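Local coordinates for protein L-methionine gamma-lyase (Fusobacterium nucleatum subsp. nucleatum, PDB 6LXU) that belongs to the Cys/Met metabolism family of PLP-dependent enzymes and carries its pyridoxal phosphate covalently on a lysine side chain, at residues R269-F280 / L377-I388. Numbering follows the deposited sequence.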
loop_
_atom_site.group_PDB
_atom_site.type_symbol
_atom_site.label_atom_id
_atom_site.label_comp_id
_atom_site.label_asym_id
_atom_site.label_seq_id
_atom_site.Cartn_x
_atom_site.Cartn_y
_atom_site.Cartn_z
ATOM N N ARG A 269 10.611 -24.511 -7.875
ATOM C CA ARG A 269 11.964 -24.274 -7.369
ATOM C C ARG A 269 12.095 -24.666 -5.901
ATOM O O ARG A 269 13.114 -25.231 -5.503
ATOM C CB ARG A 269 12.362 -22.820 -7.604
ATOM C CG ARG A 269 13.763 -22.454 -7.135
ATOM C CD ARG A 269 14.852 -23.338 -7.727
ATOM N NE ARG A 269 14.796 -23.431 -9.185
ATOM C CZ ARG A 269 15.508 -22.694 -10.035
ATOM N NH1 ARG A 269 16.357 -21.787 -9.588
ATOM N NH2 ARG A 269 15.384 -22.884 -11.335
ATOM N N HIS A 270 11.083 -24.368 -5.093
ATOM C CA HIS A 270 11.072 -24.805 -3.696
ATOM C C HIS A 270 11.325 -26.326 -3.620
ATOM O O HIS A 270 12.179 -26.789 -2.867
ATOM C CB HIS A 270 9.708 -24.542 -3.025
ATOM C CG HIS A 270 9.473 -23.147 -2.518
ATOM N ND1 HIS A 270 10.229 -22.560 -1.533
ATOM C CD2 HIS A 270 8.462 -22.272 -2.781
ATOM C CE1 HIS A 270 9.727 -21.362 -1.258
ATOM N NE2 HIS A 270 8.646 -21.163 -1.992
ATOM N N CYS A 271 10.567 -27.096 -4.403
ATOM C CA CYS A 271 10.666 -28.560 -4.355
ATOM C C CYS A 271 11.966 -29.072 -4.949
ATOM O O CYS A 271 12.547 -30.021 -4.411
ATOM C CB CYS A 271 9.475 -29.213 -5.046
ATOM S SG CYS A 271 7.905 -28.983 -4.177
ATOM N N LYS A 272 12.429 -28.478 -6.040
ATOM C CA LYS A 272 13.712 -28.857 -6.660
ATOM C C LYS A 272 14.845 -28.650 -5.657
ATOM O O LYS A 272 15.688 -29.536 -5.434
ATOM C CB LYS A 272 13.948 -28.019 -7.926
ATOM C CG LYS A 272 15.222 -28.317 -8.720
ATOM C CD LYS A 272 15.487 -27.243 -9.774
ATOM C CE LYS A 272 16.691 -27.549 -10.650
ATOM N NZ LYS A 272 16.539 -28.842 -11.371
ATOM N N ASN A 273 14.880 -27.470 -5.053
ATOM C CA ASN A 273 15.870 -27.187 -4.026
ATOM C C ASN A 273 15.757 -28.177 -2.881
ATOM O O ASN A 273 16.769 -28.708 -2.415
ATOM C CB ASN A 273 15.685 -25.775 -3.446
ATOM C CG ASN A 273 16.241 -24.670 -4.324
ATOM O OD1 ASN A 273 16.882 -24.912 -5.340
ATOM N ND2 ASN A 273 15.999 -23.419 -3.902
ATOM N N ALA A 274 14.539 -28.409 -2.411
ATOM C CA ALA A 274 14.359 -29.254 -1.237
ATOM C C ALA A 274 14.830 -30.681 -1.472
ATOM O O ALA A 274 15.483 -31.256 -0.602
ATOM C CB ALA A 274 12.911 -29.251 -0.787
ATOM N N ARG A 275 14.509 -31.258 -2.623
ATOM C CA ARG A 275 14.919 -32.643 -2.885
ATOM C C ARG A 275 16.444 -32.774 -2.862
ATOM O O ARG A 275 16.988 -33.752 -2.314
ATOM C CB ARG A 275 14.293 -33.172 -4.189
ATOM C CG ARG A 275 12.824 -33.527 -3.981
ATOM C CD ARG A 275 12.079 -34.099 -5.176
ATOM N NE ARG A 275 11.367 -33.061 -5.924
ATOM C CZ ARG A 275 11.840 -32.412 -6.989
ATOM N NH1 ARG A 275 13.057 -32.685 -7.463
ATOM N NH2 ARG A 275 11.098 -31.485 -7.587
ATOM N N THR A 276 17.151 -31.789 -3.409
ATOM C CA THR A 276 18.598 -31.787 -3.396
ATOM C C THR A 276 19.149 -31.650 -1.980
ATOM O O THR A 276 20.120 -32.327 -1.602
ATOM C CB THR A 276 19.105 -30.656 -4.311
ATOM O OG1 THR A 276 18.640 -30.912 -5.636
ATOM C CG2 THR A 276 20.600 -30.571 -4.319
ATOM N N ILE A 277 18.522 -30.803 -1.177
ATOM C CA ILE A 277 18.937 -30.632 0.210
ATOM C C ILE A 277 18.648 -31.893 1.032
ATOM O O ILE A 277 19.460 -32.254 1.892
ATOM C CB ILE A 277 18.293 -29.364 0.818
ATOM C CG1 ILE A 277 18.849 -28.127 0.104
ATOM C CG2 ILE A 277 18.535 -29.260 2.315
ATOM C CD1 ILE A 277 17.995 -26.896 0.292
ATOM N N VAL A 278 17.531 -32.557 0.780
ATOM C CA VAL A 278 17.234 -33.823 1.471
ATOM C C VAL A 278 18.354 -34.837 1.234
ATOM O O VAL A 278 18.820 -35.490 2.187
ATOM C CB VAL A 278 15.879 -34.409 1.029
ATOM C CG1 VAL A 278 15.688 -35.850 1.510
ATOM C CG2 VAL A 278 14.744 -33.544 1.543
ATOM N N ASP A 279 18.795 -34.974 -0.011
ATOM C CA ASP A 279 19.869 -35.921 -0.307
ATOM C C ASP A 279 21.146 -35.557 0.453
ATOM O O ASP A 279 21.799 -36.448 1.037
ATOM C CB ASP A 279 20.136 -35.980 -1.806
ATOM C CG ASP A 279 20.955 -37.199 -2.196
ATOM O OD1 ASP A 279 20.488 -38.324 -1.957
ATOM O OD2 ASP A 279 22.070 -37.020 -2.697
ATOM N N PHE A 280 21.496 -34.271 0.470
ATOM C CA PHE A 280 22.651 -33.789 1.218
ATOM C C PHE A 280 22.536 -34.108 2.713
ATOM O O PHE A 280 23.462 -34.658 3.325
ATOM C CB PHE A 280 22.816 -32.278 0.988
ATOM C CG PHE A 280 23.752 -31.618 1.940
ATOM C CD1 PHE A 280 25.127 -31.766 1.792
ATOM C CD2 PHE A 280 23.278 -30.858 3.003
ATOM C CE1 PHE A 280 25.999 -31.148 2.671
ATOM C CE2 PHE A 280 24.151 -30.251 3.883
ATOM C CZ PHE A 280 25.507 -30.401 3.717
ATOM N N LEU A 377 13.355 -27.035 8.628
ATOM C CA LEU A 377 13.840 -26.187 7.554
ATOM C C LEU A 377 12.735 -25.950 6.523
ATOM O O LEU A 377 12.169 -26.900 5.963
ATOM C CB LEU A 377 15.028 -26.877 6.896
ATOM C CG LEU A 377 15.748 -26.126 5.791
ATOM C CD1 LEU A 377 16.461 -24.909 6.338
ATOM C CD2 LEU A 377 16.749 -27.042 5.100
ATOM N N SER A 378 12.422 -24.670 6.279
ATOM C CA SER A 378 11.561 -24.259 5.159
ATOM C C SER A 378 12.480 -23.841 4.022
ATOM O O SER A 378 13.114 -22.777 4.085
ATOM C CB SER A 378 10.674 -23.096 5.576
ATOM O OG SER A 378 9.963 -22.585 4.453
ATOM N N VAL A 379 12.601 -24.683 3.013
ATOM C CA VAL A 379 13.534 -24.422 1.934
ATOM C C VAL A 379 12.998 -23.293 1.041
ATOM O O VAL A 379 11.863 -23.369 0.556
ATOM C CB VAL A 379 13.758 -25.697 1.099
ATOM C CG1 VAL A 379 14.639 -25.431 -0.115
ATOM C CG2 VAL A 379 14.360 -26.808 1.963
ATOM N N GLY A 380 13.830 -22.274 0.836
ATOM C CA GLY A 380 13.484 -21.133 -0.001
ATOM C C GLY A 380 13.923 -21.298 -1.437
ATOM O O GLY A 380 14.107 -22.414 -1.930
ATOM N N LEU A 381 14.074 -20.153 -2.107
ATOM C CA LEU A 381 14.321 -20.083 -3.551
ATOM C C LEU A 381 15.747 -19.678 -3.905
ATOM O O LEU A 381 16.061 -19.501 -5.071
ATOM C CB LEU A 381 13.329 -19.103 -4.189
ATOM C CG LEU A 381 11.854 -19.398 -3.944
ATOM C CD1 LEU A 381 10.974 -18.361 -4.618
ATOM C CD2 LEU A 381 11.481 -20.795 -4.401
ATOM N N GLU A 382 16.619 -19.563 -2.912
ATOM C CA GLU A 382 18.013 -19.239 -3.176
ATOM C C GLU A 382 18.653 -20.333 -4.027
ATOM O O GLU A 382 18.130 -21.456 -4.142
ATOM C CB GLU A 382 18.805 -19.081 -1.880
ATOM C CG GLU A 382 18.272 -18.019 -0.929
ATOM C CD GLU A 382 17.325 -18.540 0.128
ATOM O OE1 GLU A 382 16.773 -19.651 -0.059
ATOM O OE2 GLU A 382 17.142 -17.847 1.153
ATOM N N ASN A 383 19.791 -20.023 -4.640
ATOM C CA ASN A 383 20.508 -21.066 -5.377
ATOM C C ASN A 383 20.897 -22.181 -4.418
ATOM O O ASN A 383 21.404 -21.929 -3.325
ATOM C CB ASN A 383 21.695 -20.492 -6.102
ATOM C CG ASN A 383 21.257 -19.515 -7.164
ATOM O OD1 ASN A 383 21.075 -18.329 -6.889
ATOM N ND2 ASN A 383 21.013 -20.019 -8.367
ATOM N N VAL A 384 20.588 -23.410 -4.813
ATOM C CA VAL A 384 20.700 -24.529 -3.882
ATOM C C VAL A 384 22.139 -24.728 -3.396
ATOM O O VAL A 384 22.359 -25.125 -2.251
ATOM C CB VAL A 384 20.110 -25.817 -4.484
ATOM C CG1 VAL A 384 20.983 -26.397 -5.578
ATOM C CG2 VAL A 384 19.825 -26.847 -3.397
ATOM N N GLU A 385 23.110 -24.411 -4.250
ATOM C CA GLU A 385 24.523 -24.530 -3.875
ATOM C C GLU A 385 24.827 -23.624 -2.693
ATOM O O GLU A 385 25.646 -23.971 -1.837
ATOM C CB GLU A 385 25.460 -24.170 -5.035
ATOM C CG GLU A 385 25.351 -25.052 -6.276
ATOM C CD GLU A 385 24.187 -24.736 -7.212
ATOM O OE1 GLU A 385 23.457 -23.733 -6.996
ATOM O OE2 GLU A 385 24.012 -25.499 -8.192
ATOM N N ASP A 386 24.184 -22.454 -2.639
ATOM C CA ASP A 386 24.412 -21.507 -1.560
ATOM C C ASP A 386 23.731 -21.949 -0.267
ATOM O O ASP A 386 24.283 -21.766 0.822
ATOM C CB ASP A 386 23.915 -20.114 -1.974
ATOM C CG ASP A 386 24.635 -19.569 -3.192
ATOM O OD1 ASP A 386 25.850 -19.874 -3.368
ATOM O OD2 ASP A 386 24.003 -18.829 -3.980
ATOM N N ILE A 387 22.529 -22.517 -0.370
ATOM C CA ILE A 387 21.853 -23.022 0.817
ATOM C C ILE A 387 22.677 -24.173 1.417
ATOM O O ILE A 387 22.911 -24.202 2.620
ATOM C CB ILE A 387 20.414 -23.497 0.516
ATOM C CG1 ILE A 387 19.557 -22.370 -0.107
ATOM C CG2 ILE A 387 19.750 -23.996 1.795
ATOM C CD1 ILE A 387 18.243 -22.878 -0.680
ATOM N N ILE A 388 23.101 -25.095 0.560
ATOM C CA ILE A 388 23.916 -26.228 1.008
ATOM C C ILE A 388 25.253 -25.767 1.579
ATOM O O ILE A 388 25.674 -26.286 2.616
ATOM C CB ILE A 388 24.059 -27.288 -0.098
ATOM C CG1 ILE A 388 22.701 -27.981 -0.287
ATOM C CG2 ILE A 388 25.131 -28.320 0.271
ATOM C CD1 ILE A 388 22.599 -28.958 -1.439
HETATM O O HOH W 1 17.557 -20.821 -7.130
HETATM O O HOH W 2 18.695 -23.511 -7.005
#
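Asn273 ND2 is gripped by two backbone carbonyls of the loop that follows strand 374-378, part of the mixed five-stranded sheet. Asn273 ND2 gives one hydrogen bond to Gly380 O (2.9 Å), which lies near the amide plane, and a more bent one to Glu382 O (2.9 Å, N-H...O 130°), tilted well out of that plane. At the other end of the amide a water donates to Asn273 OD1 and accepts from Val384 N, in the first turn of helix 384-396. One turn earlier, His270 ND1 donates to a lone pair of Val379 O at 2.8 Å. The His270 imidazole thus has its edge against the loop, while Leu381 CD2 sits almost squarely over one face, 3.5 Å from the ring centroid, in a CH-pi contact; Tyr213 meets the same ring edge-to-face. In one of two conformers of Arg269, NH1 donates to a second water close to Leu381 O, and NH2 forms a salt bridge with Glu268 of the second subunit.

Beyond Asn273 the contact turns apolar. With CG1 anti to the carbonyl carbon (chi1 -66°), Ile277 brings CD1 against both Val379 CG1 and Ile387 CG2, 3.7 Å from each; Ile277 also packs on Ile315 of strand 314-319. At the far end Ile388 CG2 stands over the face of Phe280, 3.8 Å from the ring centroid. The axes of 269-280 and 384-388 cross at -40°. His270 and Asn273 thus take up three carbonyls of the connection and probably help to hold its path, whereas apolar groups join helix 263-282 to the sheet and the chain's last helix.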